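Local coordinates for uncharacterized protein (Aeromonas hydrophila J-1, PDB 6R1J) that is the AhlC component of the tripartite alpha-pore-forming toxin AHL, captured here in its soluble form with an engineered head, at residues 31-34 and 35-39; 42-45 and 46-50; 86-89 and 90-94; 188-191 and 192-196; 212-215 and 216-220. The protein carries 3 engineered substitutions. One frame throughout, in Å; residues are numbered along the deposited sequence.

Overall arrangement
All five contacts are single helical turns meeting the turn that follows, in a nearly all-helical chain. Contacts 1 and 2 lie in series on helix 28-70, contact 3 on helix 78-157, and contacts 4 and 5 on helix 163-236. Contacts 1, 2, 3 and 5 each combine buried aliphatic residues with more exposed polar ones; contacts 2 and 5 touch each other through Leu45 and Leu214. Contact 4 is mainly superficial, carries a side-chain amide pair and also faces a second subunit. It lies about 57 Å, centre to centre, from contact 3 across the centre of the chain. Prolines interrupt the bonding in contacts 2 and 3, whereas contact 1 adds a water bridge.

Contact 1 of 5, residues 31-34 and 35-39; sequences VNIQ and QNVGE
Ile33 and Val37, one turn apart, meet through their methyl groups: Ile33 CG2 lies 4.1 Å from Val37 CG1, and the two side chains run obliquely past each other. CG1 of Ile33 takes the place beside the backbone N (chi1 -64°), which leaves CG2, anti to the backbone N, within reach of Val37. The backbone bond between the same residues is short and nearly straight, Val37 N to Ile33 O at 2.8 Å and 175°. Both Val37 methyls lean on that oxygen, with CG2 only 3.3 Å from Ile33 O. Gln35 N, Asn36 N and Gly38 N continue the alpha-helical ladder. On a more polar side, a water donates to Gln34 OE1 at 3.0 Å and accepts a weak bond of 3.5 Å from Gln35 NE2. A bend at chi2 swings the Gln35 amide back toward this water. The Gln34 amide is fixed in rotation because its NE2 is bonded to Ile20 O and Phe23 O, while Asn36 ND2 is held by Ala109 O. Around this turn of helix 28-70, Ile33 touches Asn117 of helix 78-157 and Phe200 of helix 163-236, and Val37 reaches Phe207 of helix 163-236 and Ile20 of helix 5-21.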
loop_
_atom_site.group_PDB
_atom_site.type_symbol
_atom_site.label_atom_id
_atom_site.label_comp_id
_atom_site.label_asym_id
_atom_site.label_seq_id
_atom_site.Cartn_x
_atom_site.Cartn_y
_atom_site.Cartn_z
ATOM N N VAL A 31 4.224 4.967 -21.031
ATOM C CA VAL A 31 5.251 5.370 -22.022
ATOM C C VAL A 31 5.485 6.883 -21.928
ATOM O O VAL A 31 6.643 7.296 -22.064
ATOM C CB VAL A 31 4.876 4.915 -23.446
ATOM C CG1 VAL A 31 5.920 5.379 -24.438
ATOM C CG2 VAL A 31 4.751 3.414 -23.506
ATOM N N ASN A 32 4.456 7.699 -21.701
ATOM C CA ASN A 32 4.608 9.153 -21.493
ATOM C C ASN A 32 5.602 9.428 -20.350
ATOM O O ASN A 32 6.507 10.233 -20.530
ATOM C CB ASN A 32 3.288 9.824 -21.172
ATOM C CG ASN A 32 2.316 9.861 -22.342
ATOM O OD1 ASN A 32 2.651 9.443 -23.453
ATOM N ND2 ASN A 32 1.099 10.294 -22.061
ATOM N N ILE A 33 5.464 8.729 -19.229
ATOM C CA ILE A 33 6.335 8.941 -18.027
ATOM C C ILE A 33 7.739 8.438 -18.350
ATOM O O ILE A 33 8.714 9.100 -17.938
ATOM C CB ILE A 33 5.738 8.203 -16.807
ATOM C CG1 ILE A 33 4.386 8.786 -16.450
ATOM C CG2 ILE A 33 6.694 8.237 -15.627
ATOM C CD1 ILE A 33 3.593 7.986 -15.436
ATOM N N GLN A 34 7.845 7.265 -18.976
ATOM C CA GLN A 34 9.159 6.653 -19.339
ATOM C C GLN A 34 9.949 7.664 -20.172
ATOM O O GLN A 34 11.178 7.857 -19.925
ATOM C CB GLN A 34 8.995 5.342 -20.116
ATOM C CG GLN A 34 8.533 4.161 -19.254
ATOM C CD GLN A 34 8.474 2.850 -20.001
ATOM O OE1 GLN A 34 8.060 2.828 -21.151
ATOM N NE2 GLN A 34 8.892 1.749 -19.379
ATOM N N GLN A 35 9.290 8.314 -21.121
ATOM C CA GLN A 35 9.991 9.280 -22.006
ATOM C C GLN A 35 10.378 10.516 -21.179
ATOM O O GLN A 35 11.463 11.020 -21.361
ATOM C CB GLN A 35 9.105 9.641 -23.191
ATOM C CG GLN A 35 8.955 8.465 -24.150
ATOM C CD GLN A 35 10.261 8.201 -24.855
ATOM O OE1 GLN A 35 10.881 9.124 -25.397
ATOM N NE2 GLN A 35 10.682 6.948 -24.815
ATOM N N ASN A 36 9.443 11.044 -20.402
ATOM C CA ASN A 36 9.638 12.223 -19.525
ATOM C C ASN A 36 10.830 11.972 -18.588
ATOM O O ASN A 36 11.744 12.786 -18.590
ATOM C CB ASN A 36 8.346 12.496 -18.755
ATOM C CG ASN A 36 8.373 13.744 -17.911
ATOM O OD1 ASN A 36 9.423 14.361 -17.750
ATOM N ND2 ASN A 36 7.200 14.158 -17.449
ATOM N N VAL A 37 10.826 10.883 -17.818
ATOM C CA VAL A 37 11.912 10.644 -16.824
ATOM C C VAL A 37 13.235 10.445 -17.559
ATOM O O VAL A 37 14.279 10.836 -17.015
ATOM C CB VAL A 37 11.622 9.493 -15.853
ATOM C CG1 VAL A 37 10.387 9.820 -15.040
ATOM C CG2 VAL A 37 11.544 8.128 -16.480
ATOM N N GLY A 38 13.224 9.794 -18.712
ATOM C CA GLY A 38 14.447 9.676 -19.518
ATOM C C GLY A 38 15.041 11.041 -19.818
ATOM O O GLY A 38 16.276 11.189 -19.659
ATOM N N GLU A 39 14.204 11.989 -20.245
ATOM C CA GLU A 39 14.609 13.380 -20.583
ATOM C C GLU A 39 15.046 14.115 -19.307
ATOM O O GLU A 39 15.915 14.968 -19.392
ATOM C CB GLU A 39 13.462 14.168 -21.214
ATOM C CG GLU A 39 13.032 13.684 -22.589
ATOM C CD GLU A 39 11.636 14.151 -23.003
ATOM O OE1 GLU A 39 10.921 14.799 -22.178
ATOM O OE2 GLU A 39 11.237 13.862 -24.157
HETATM O O HOH W 1 9.425 3.976 -23.508
#

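Contact 2 of 5, residues 42-45 and 46-50; sequences AALL and PQVQT
Pro46 fills the place where a helical N-H would face Ala42: its ring lies against the preceding turn, with Pro46 CG 3.4 Å from Ala42 O. Its CD also presses on the flank of its neighbour, 3.6 Å from Leu45 CB. With no hydrogen on Pro46 N, the bond to the turn before is missing and the helix is kinked here; the turn just upstream, at 42-44, is widened to the pi type. Gln47 follows, extended beyond CG, and rests its aliphatic part on Ala43 O, which is 3.5 Å from Gln47 CG. The Gln47 side chain crosses that of Leu44 at about a right angle, with Gln47 OE1 3.8 Å from Leu44 CD1. The arrangement is that of a proline-kinked helix within a helical bundle: Leu44 meets Ala105 of helix 78-157 and Phe211 of helix 163-236, while Leu45 lies on Ile10 and Met13 of helix 5-21. Val48 restores the regular ladder, its N donating to Leu44 O at 2.9 Å. The CG2 branch of Val48, beside its backbone N, comes within 4.3 Å of Leu44 CD1, the Leu44 branch having swung to the carbonyl side (chi1 173°). Gln49 N donates to Leu45 O with an angle of 156°. Its side chain runs back over that same oxygen, Gln49 CG 3.4 Å from Leu45 O, and OE1 stops nearby as a second acceptor that forms no bond there.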
loop_
_atom_site.group_PDB
_atom_site.type_symbol
_atom_site.label_atom_id
_atom_site.label_comp_id
_atom_site.label_asym_id
_atom_site.label_seq_id
_atom_site.Cartn_x
_atom_site.Cartn_y
_atom_site.Cartn_z
ATOM N N ALA A 42 18.558 12.690 -18.513
ATOM C CA ALA A 42 19.505 13.060 -19.596
ATOM C C ALA A 42 19.800 14.567 -19.612
ATOM O O ALA A 42 20.957 14.922 -19.687
ATOM C CB ALA A 42 18.961 12.652 -20.946
ATOM N N ALA A 43 18.781 15.419 -19.600
ATOM C CA ALA A 43 18.913 16.864 -19.867
ATOM C C ALA A 43 18.744 17.725 -18.598
ATOM O O ALA A 43 19.598 18.582 -18.371
ATOM C CB ALA A 43 17.915 17.234 -20.936
ATOM N N LEU A 44 17.749 17.476 -17.737
ATOM C CA LEU A 44 17.440 18.444 -16.652
ATOM C C LEU A 44 18.369 18.220 -15.439
ATOM O O LEU A 44 18.868 19.245 -14.924
ATOM C CB LEU A 44 15.953 18.368 -16.291
ATOM C CG LEU A 44 15.511 19.185 -15.069
ATOM C CD1 LEU A 44 15.647 20.674 -15.306
ATOM C CD2 LEU A 44 14.071 18.839 -14.682
ATOM N N LEU A 45 18.692 16.988 -15.044
ATOM C CA LEU A 45 19.518 16.802 -13.818
ATOM C C LEU A 45 20.920 17.382 -14.037
ATOM O O LEU A 45 21.443 17.986 -13.114
ATOM C CB LEU A 45 19.487 15.360 -13.335
ATOM C CG LEU A 45 18.097 14.852 -12.947
ATOM C CD1 LEU A 45 18.189 13.472 -12.353
ATOM C CD2 LEU A 45 17.371 15.805 -12.008
ATOM N N PRO A 46 21.568 17.277 -15.220
ATOM C CA PRO A 46 22.808 18.027 -15.478
ATOM C C PRO A 46 22.643 19.551 -15.332
ATOM O O PRO A 46 23.524 20.184 -14.783
ATOM C CB PRO A 46 23.194 17.586 -16.906
ATOM C CG PRO A 46 22.611 16.187 -16.997
ATOM C CD PRO A 46 21.266 16.335 -16.310
ATOM N N GLN A 47 21.526 20.139 -15.783
ATOM C CA GLN A 47 21.257 21.583 -15.633
ATOM C C GLN A 47 21.075 21.907 -14.148
ATOM O O GLN A 47 21.510 23.010 -13.721
ATOM C CB GLN A 47 20.040 22.070 -16.425
ATOM C CG GLN A 47 20.204 21.987 -17.939
ATOM C CD GLN A 47 18.890 22.236 -18.651
ATOM O OE1 GLN A 47 17.812 21.932 -18.149
ATOM N NE2 GLN A 47 18.966 22.766 -19.857
ATOM N N VAL A 48 20.483 21.009 -13.368
ATOM C CA VAL A 48 20.378 21.228 -11.896
ATOM C C VAL A 48 21.796 21.197 -11.303
ATOM O O VAL A 48 22.075 22.021 -10.415
ATOM C CB VAL A 48 19.449 20.232 -11.182
ATOM C CG1 VAL A 48 19.520 20.406 -9.676
ATOM C CG2 VAL A 48 18.013 20.345 -11.683
ATOM N N GLN A 49 22.648 20.266 -11.721
ATOM C CA GLN A 49 24.032 20.200 -11.168
ATOM C C GLN A 49 24.802 21.481 -11.561
ATOM O O GLN A 49 25.471 22.033 -10.713
ATOM C CB GLN A 49 24.725 18.919 -11.604
ATOM C CG GLN A 49 24.112 17.675 -10.968
ATOM C CD GLN A 49 24.427 16.423 -11.739
ATOM O OE1 GLN A 49 24.472 16.450 -12.974
ATOM N NE2 GLN A 49 24.637 15.326 -11.017
ATOM N N THR A 50 24.643 21.990 -12.783
ATOM C CA THR A 50 25.264 23.252 -13.230
ATOM C C THR A 50 24.762 24.400 -12.341
ATOM O O THR A 50 25.587 25.199 -11.858
ATOM C CB THR A 50 25.026 23.490 -14.731
ATOM O OG1 THR A 50 25.778 22.477 -15.389
ATOM C CG2 THR A 50 25.469 24.849 -15.229
#

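Contact 3 of 5, residues 86-89 and 90-94; sequences DLVQ and QEIAP
Val88 O is gripped by two backbone N-H groups, a sound bond from Ile92 N at 2.8 Å and a weak one from Glu91 N at 2.9 Å. Glu91 N is itself divided, since it also makes a weak bond to Leu87 O; the alpha-helical pattern of helix 78-157 thus takes on some 3-10 character for one residue, shortly before the kink at Pro94, whose N has no hydrogen for the turn before. The i+4 bond from Ala93 N to Gln89 O is likewise sound. On the buried face Val88 CG1 closes on Ile92 CD1 at 3.6 Å, and these two residues are covered by Leu62 and Phe58 of helix 28-70 and by Ile232 and Ile225 of helix 163-236. Glu91, extended beyond CG, passes Leu87 at a slant, its OE2 3.5 Å from Leu87 CD1. With CG opposite its backbone N (chi1 175°), Leu87 brings CD1 to the carboxylate. That OE2 forms a salt bridge with Arg61, so the leucine methyl lies alongside a charge pair joining two helices. At the exposed edge Gln90, extended beyond CG, runs back across the carbonyl of Asp86, one turn earlier, with Gln90 CG just 3.0 Å from Asp86 O.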
loop_
_atom_site.group_PDB
_atom_site.type_symbol
_atom_site.label_atom_id
_atom_site.label_comp_id
_atom_site.label_asym_id
_atom_site.label_seq_id
_atom_site.Cartn_x
_atom_site.Cartn_y
_atom_site.Cartn_z
ATOM N N ASP A 86 25.430 48.049 -7.069
ATOM C CA ASP A 86 25.207 47.878 -8.527
ATOM C C ASP A 86 25.903 46.605 -8.985
ATOM O O ASP A 86 25.285 45.841 -9.728
ATOM C CB ASP A 86 25.763 49.018 -9.386
ATOM C CG ASP A 86 24.959 50.306 -9.385
ATOM O OD1 ASP A 86 23.857 50.308 -8.802
ATOM O OD2 ASP A 86 25.454 51.306 -9.992
ATOM N N LEU A 87 27.173 46.425 -8.637
ATOM C CA LEU A 87 27.935 45.234 -9.076
ATOM C C LEU A 87 27.248 43.933 -8.566
ATOM O O LEU A 87 27.123 42.957 -9.350
ATOM C CB LEU A 87 29.356 45.359 -8.541
ATOM C CG LEU A 87 30.237 44.147 -8.815
ATOM C CD1 LEU A 87 30.567 44.069 -10.299
ATOM C CD2 LEU A 87 31.490 44.179 -7.952
ATOM N N VAL A 88 26.827 43.906 -7.303
ATOM C CA VAL A 88 26.191 42.699 -6.680
ATOM C C VAL A 88 24.832 42.462 -7.376
ATOM O O VAL A 88 24.593 41.316 -7.781
ATOM C CB VAL A 88 26.037 42.841 -5.151
ATOM C CG1 VAL A 88 25.212 41.703 -4.553
ATOM C CG2 VAL A 88 27.387 42.930 -4.440
ATOM N N GLN A 89 24.008 43.510 -7.557
ATOM C CA GLN A 89 22.680 43.391 -8.252
ATOM C C GLN A 89 22.884 42.780 -9.648
ATOM O O GLN A 89 22.082 41.900 -10.034
ATOM C CB GLN A 89 21.941 44.726 -8.292
ATOM C CG GLN A 89 21.272 45.067 -6.968
ATOM C CD GLN A 89 20.567 46.406 -6.970
ATOM O OE1 GLN A 89 20.720 47.220 -7.887
ATOM N NE2 GLN A 89 19.814 46.670 -5.909
ATOM N N GLN A 90 23.964 43.153 -10.348
ATOM C CA GLN A 90 24.304 42.657 -11.711
ATOM C C GLN A 90 24.738 41.199 -11.656
ATOM O O GLN A 90 24.558 40.457 -12.655
ATOM C CB GLN A 90 25.437 43.490 -12.307
ATOM C CG GLN A 90 25.021 44.922 -12.616
ATOM C CD GLN A 90 26.191 45.785 -13.032
ATOM O OE1 GLN A 90 27.292 45.291 -13.290
ATOM N NE2 GLN A 90 25.954 47.088 -13.089
ATOM N N GLU A 91 25.344 40.797 -10.544
ATOM C CA GLU A 91 25.840 39.418 -10.396
ATOM C C GLU A 91 24.717 38.507 -9.886
ATOM O O GLU A 91 24.809 37.308 -10.138
ATOM C CB GLU A 91 27.125 39.417 -9.568
ATOM C CG GLU A 91 28.313 39.869 -10.384
ATOM C CD GLU A 91 29.598 40.030 -9.590
ATOM O OE1 GLU A 91 29.613 39.671 -8.391
ATOM O OE2 GLU A 91 30.578 40.536 -10.174
ATOM N N ILE A 92 23.750 39.018 -9.134
ATOM C CA ILE A 92 22.594 38.198 -8.669
ATOM C C ILE A 92 21.705 37.851 -9.883
ATOM O O ILE A 92 21.328 36.699 -10.018
ATOM C CB ILE A 92 21.826 38.983 -7.591
ATOM C CG1 ILE A 92 22.560 38.930 -6.250
ATOM C CG2 ILE A 92 20.380 38.520 -7.432
ATOM C CD1 ILE A 92 22.097 39.972 -5.290
ATOM N N ALA A 93 21.432 38.824 -10.761
ATOM C CA ALA A 93 20.459 38.719 -11.884
ATOM C C ALA A 93 20.580 37.379 -12.588
ATOM O O ALA A 93 19.591 36.669 -12.651
ATOM C CB ALA A 93 20.599 39.851 -12.875
ATOM N N PRO A 94 21.742 37.002 -13.165
ATOM C CA PRO A 94 21.869 35.720 -13.857
ATOM C C PRO A 94 21.676 34.468 -12.983
ATOM O O PRO A 94 21.265 33.457 -13.509
ATOM C CB PRO A 94 23.304 35.711 -14.395
ATOM C CG PRO A 94 24.034 36.760 -13.559
ATOM C CD PRO A 94 22.984 37.787 -13.206
#

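Contact 4 of 5, residues 188-191 and 192-196; sequences NQIE and GQIQR
Ile190 and Ile194 form the closer-packed side of this turn, with Ile190 CG2 4.0 Å from Ile194 CD1. The CG1 of Ile194 rests on the carbonyl one turn earlier, 3.2 Å from Ile190 O, and its side chain also meets Leu127 of helix 78-157. Gly192, buried, sends its N to Asn188 O, and the other backbone bonds of the turn are similarly regular. The more open side is polar. Gln189 NE2 donates to Gln193 OE1 at 2.8 Å in a nearly straight bond (167°). The acceptor lies in the amide plane of Gln189, yet the two amides are turned 67° against each other. Gln189 reaches its partner by setting CG anti to the backbone N and bending at chi2 (65°), whereas Gln193 stays extended. This bond holds the Gln193 amide with Gln193 NE2 3.7 Å from Ile190 CD1, the two side chains crossing at a slant. Around the helix, Asn188 ND2 bonds to Gln8 OE1 of the second subunit, so polar residues here also serve an interface. The bond between glutamines four residues apart lies on the polar side of helix 163-236, while Ile194 packs on helix 78-157, the other arm of the long antiparallel helical hairpin.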
loop_
_atom_site.group_PDB
_atom_site.type_symbol
_atom_site.label_atom_id
_atom_site.label_comp_id
_atom_site.label_asym_id
_atom_site.label_seq_id
_atom_site.Cartn_x
_atom_site.Cartn_y
_atom_site.Cartn_z
ATOM N N ASN A 188 -6.513 -14.454 -14.841
ATOM C CA ASN A 188 -5.066 -14.511 -14.506
ATOM C C ASN A 188 -4.353 -13.354 -15.221
ATOM O O ASN A 188 -3.515 -12.667 -14.595
ATOM C CB ASN A 188 -4.433 -15.857 -14.868
ATOM C CG ASN A 188 -3.118 -16.083 -14.137
ATOM O OD1 ASN A 188 -3.129 -16.259 -12.928
ATOM N ND2 ASN A 188 -2.007 -16.173 -14.850
ATOM N N GLN A 189 -4.725 -13.125 -16.477
ATOM C CA GLN A 189 -4.125 -12.100 -17.361
ATOM C C GLN A 189 -4.321 -10.708 -16.757
ATOM O O GLN A 189 -3.346 -9.949 -16.689
ATOM C CB GLN A 189 -4.760 -12.204 -18.752
ATOM C CG GLN A 189 -4.433 -11.063 -19.699
ATOM C CD GLN A 189 -2.973 -11.019 -20.055
ATOM O OE1 GLN A 189 -2.290 -12.046 -20.108
ATOM N NE2 GLN A 189 -2.483 -9.814 -20.299
ATOM N N ILE A 190 -5.541 -10.374 -16.362
ATOM C CA ILE A 190 -5.881 -9.024 -15.847
ATOM C C ILE A 190 -5.227 -8.864 -14.464
ATOM O O ILE A 190 -4.738 -7.780 -14.208
ATOM C CB ILE A 190 -7.398 -8.765 -15.825
ATOM C CG1 ILE A 190 -8.053 -8.898 -17.207
ATOM C CG2 ILE A 190 -7.697 -7.408 -15.210
ATOM C CD1 ILE A 190 -7.760 -7.776 -18.183
ATOM N N GLU A 191 -5.179 -9.902 -13.642
ATOM C CA GLU A 191 -4.485 -9.842 -12.319
ATOM C C GLU A 191 -3.011 -9.461 -12.543
ATOM O O GLU A 191 -2.500 -8.587 -11.802
ATOM C CB GLU A 191 -4.540 -11.176 -11.577
ATOM C CG GLU A 191 -5.938 -11.546 -11.103
ATOM C CD GLU A 191 -6.086 -12.910 -10.430
ATOM O OE1 GLU A 191 -5.263 -13.818 -10.696
ATOM O OE2 GLU A 191 -7.017 -13.053 -9.629
ATOM N N GLY A 192 -2.336 -10.116 -13.488
ATOM C CA GLY A 192 -0.922 -9.828 -13.831
ATOM C C GLY A 192 -0.734 -8.382 -14.296
ATOM O O GLY A 192 0.265 -7.723 -13.890
ATOM N N GLN A 193 -1.599 -7.905 -15.196
ATOM C CA GLN A 193 -1.619 -6.501 -15.667
ATOM C C GLN A 193 -1.823 -5.577 -14.469
ATOM O O GLN A 193 -1.210 -4.502 -14.455
ATOM C CB GLN A 193 -2.779 -6.181 -16.622
ATOM C CG GLN A 193 -2.528 -6.662 -18.047
ATOM C CD GLN A 193 -3.749 -6.606 -18.945
ATOM O OE1 GLN A 193 -3.864 -7.370 -19.894
ATOM N NE2 GLN A 193 -4.694 -5.742 -18.631
ATOM N N ILE A 194 -2.723 -5.923 -13.555
ATOM C CA ILE A 194 -2.978 -5.035 -12.383
ATOM C C ILE A 194 -1.694 -4.956 -11.558
ATOM O O ILE A 194 -1.312 -3.855 -11.217
ATOM C CB ILE A 194 -4.148 -5.537 -11.543
ATOM C CG1 ILE A 194 -5.477 -5.330 -12.260
ATOM C CG2 ILE A 194 -4.148 -4.864 -10.170
ATOM C CD1 ILE A 194 -6.601 -6.115 -11.621
ATOM N N GLN A 195 -1.090 -6.101 -11.259
ATOM C CA GLN A 195 0.167 -6.219 -10.470
ATOM C C GLN A 195 1.288 -5.396 -11.120
ATOM O O GLN A 195 1.951 -4.582 -10.426
ATOM C CB GLN A 195 0.478 -7.707 -10.320
ATOM C CG GLN A 195 1.824 -8.056 -9.712
ATOM C CD GLN A 195 1.934 -9.568 -9.684
ATOM O OE1 GLN A 195 1.764 -10.211 -8.644
ATOM N NE2 GLN A 195 2.120 -10.162 -10.850
ATOM N N ARG A 196 1.478 -5.548 -12.429
ATOM C CA ARG A 196 2.551 -4.840 -13.156
ATOM C C ARG A 196 2.296 -3.341 -13.113
ATOM O O ARG A 196 3.249 -2.564 -12.884
ATOM C CB ARG A 196 2.564 -5.320 -14.601
ATOM C CG ARG A 196 3.724 -4.790 -15.404
ATOM C CD ARG A 196 3.683 -5.392 -16.789
ATOM N NE ARG A 196 3.862 -6.842 -16.800
ATOM C CZ ARG A 196 4.276 -7.537 -17.873
ATOM N NH1 ARG A 196 4.579 -6.906 -19.001
ATOM N NH2 ARG A 196 4.440 -8.850 -17.803
#

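Contact 5 of 5, residues 212-215 and 216-220; sequences GSLI and DRVSK
Asp216 turns its side chain back over the carbonyl of Gly212, the group that also accepts its backbone N-H. Starting at the root, Asp216 CB lies 3.5 Å from Gly212 O. CG comes closer, 3.2 Å from Gly212 O, because it stands beside the backbone N (chi1 -66°) and faces the preceding turn. The carboxylate then lays its flat face against the oxygen, Gly212 O sitting over CG with OD1 at 3.5 Å and OD2 at 3.4 Å from it; all three oxygens are acceptors and none bonds to another. What holds the turn is the main chain, with Asp216 N donating to Gly212 O at 2.9 Å. Further along, Leu214 O takes a sound bond from Val218 N and a weak one from Arg217 N, whose stronger partner is Ser213 O. On the buried face Leu214 and Val218 lie side by side and point the same way, Leu214 CD2 3.9 Å from Val218 CG2. Ile215 faces helix 78-157, where it meets Leu103 and Asn110. The basic residues turn outward from this turn: Arg217, bent at chi2 and chi3, gives NH2 to Asp264 O and forms a salt bridge through NH1 with Glu184 of the second subunit. Lys220 NZ bonds to OD2 of Asp264, a residue that with Thr224 binds a sodium ion. The close oxygens at Gly212 probably repel, a cost partly offset because Gly212 O faces CG rather than an oxygen and perhaps eased by solvent at this exposed residue, whereas the cationic groups connect the helix to the sodium site and to the neighbouring subunit.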
loop_
_atom_site.group_PDB
_atom_site.type_symbol
_atom_site.label_atom_id
_atom_site.label_comp_id
_atom_site.label_asym_id
_atom_site.label_seq_id
_atom_site.Cartn_x
_atom_site.Cartn_y
_atom_site.Cartn_z
ATOM N N GLY A 212 10.008 15.964 -6.200
ATOM C CA GLY A 212 9.409 17.006 -5.337
ATOM C C GLY A 212 10.439 17.545 -4.328
ATOM O O GLY A 212 10.423 18.751 -4.021
ATOM N N SER A 213 11.275 16.678 -3.760
ATOM C CA SER A 213 12.311 17.109 -2.786
ATOM C C SER A 213 13.305 18.016 -3.515
ATOM O O SER A 213 13.712 19.047 -2.960
ATOM C CB SER A 213 12.976 15.939 -2.149
ATOM O OG SER A 213 12.056 15.293 -1.291
ATOM N N LEU A 214 13.671 17.653 -4.739
ATOM C CA LEU A 214 14.559 18.499 -5.575
ATOM C C LEU A 214 13.911 19.864 -5.829
ATOM O O LEU A 214 14.587 20.906 -5.623
ATOM C CB LEU A 214 14.923 17.743 -6.853
ATOM C CG LEU A 214 15.835 18.480 -7.845
ATOM C CD1 LEU A 214 16.610 17.470 -8.696
ATOM C CD2 LEU A 214 15.047 19.416 -8.746
ATOM N N ILE A 215 12.648 19.891 -6.246
ATOM C CA ILE A 215 11.916 21.152 -6.560
ATOM C C ILE A 215 11.828 22.030 -5.312
ATOM O O ILE A 215 12.004 23.233 -5.428
ATOM C CB ILE A 215 10.547 20.791 -7.159
ATOM C CG1 ILE A 215 10.735 20.298 -8.600
ATOM C CG2 ILE A 215 9.547 21.933 -7.065
ATOM C CD1 ILE A 215 9.481 19.598 -9.166
ATOM N N ASP A 216 11.482 21.454 -4.154
ATOM C CA ASP A 216 11.368 22.248 -2.907
ATOM C C ASP A 216 12.739 22.900 -2.582
ATOM O O ASP A 216 12.749 24.027 -2.159
ATOM C CB ASP A 216 10.859 21.406 -1.737
ATOM C CG ASP A 216 9.424 20.901 -1.868
ATOM O OD1 ASP A 216 8.659 21.433 -2.735
ATOM O OD2 ASP A 216 9.108 19.951 -1.150
ATOM N N ARG A 217 13.838 22.228 -2.853
ATOM C CA ARG A 217 15.190 22.760 -2.517
ATOM C C ARG A 217 15.581 23.809 -3.552
ATOM O O ARG A 217 16.119 24.837 -3.163
ATOM C CB ARG A 217 16.244 21.652 -2.473
ATOM C CG ARG A 217 17.640 22.151 -2.119
ATOM C CD ARG A 217 17.670 23.067 -0.893
ATOM N NE ARG A 217 17.116 22.424 0.298
ATOM C CZ ARG A 217 17.824 21.789 1.260
ATOM N NH1 ARG A 217 17.197 21.252 2.288
ATOM N NH2 ARG A 217 19.144 21.726 1.229
ATOM N N VAL A 218 15.256 23.590 -4.835
ATOM C CA VAL A 218 15.509 24.633 -5.857
ATOM C C VAL A 218 14.688 25.855 -5.495
ATOM O O VAL A 218 15.183 27.006 -5.580
ATOM C CB VAL A 218 15.211 24.147 -7.280
ATOM C CG1 VAL A 218 15.308 25.296 -8.248
ATOM C CG2 VAL A 218 16.159 23.038 -7.682
ATOM N N SER A 219 13.444 25.641 -5.079
ATOM C CA SER A 219 12.559 26.762 -4.736
ATOM C C SER A 219 13.134 27.477 -3.491
ATOM O O SER A 219 13.134 28.727 -3.457
ATOM C CB SER A 219 11.131 26.293 -4.534
ATOM O OG SER A 219 10.364 27.331 -3.994
ATOM N N LYS A 220 13.652 26.726 -2.521
ATOM C CA LYS A 220 14.227 27.333 -1.275
ATOM C C LYS A 220 15.424 28.190 -1.687
ATOM O O LYS A 220 15.492 29.335 -1.285
ATOM C CB LYS A 220 14.558 26.231 -0.260
ATOM C CG LYS A 220 14.983 26.771 1.101
ATOM C CD LYS A 220 15.206 25.728 2.175
ATOM C CE LYS A 220 15.335 26.384 3.552
ATOM N NZ LYS A 220 16.330 27.497 3.564
#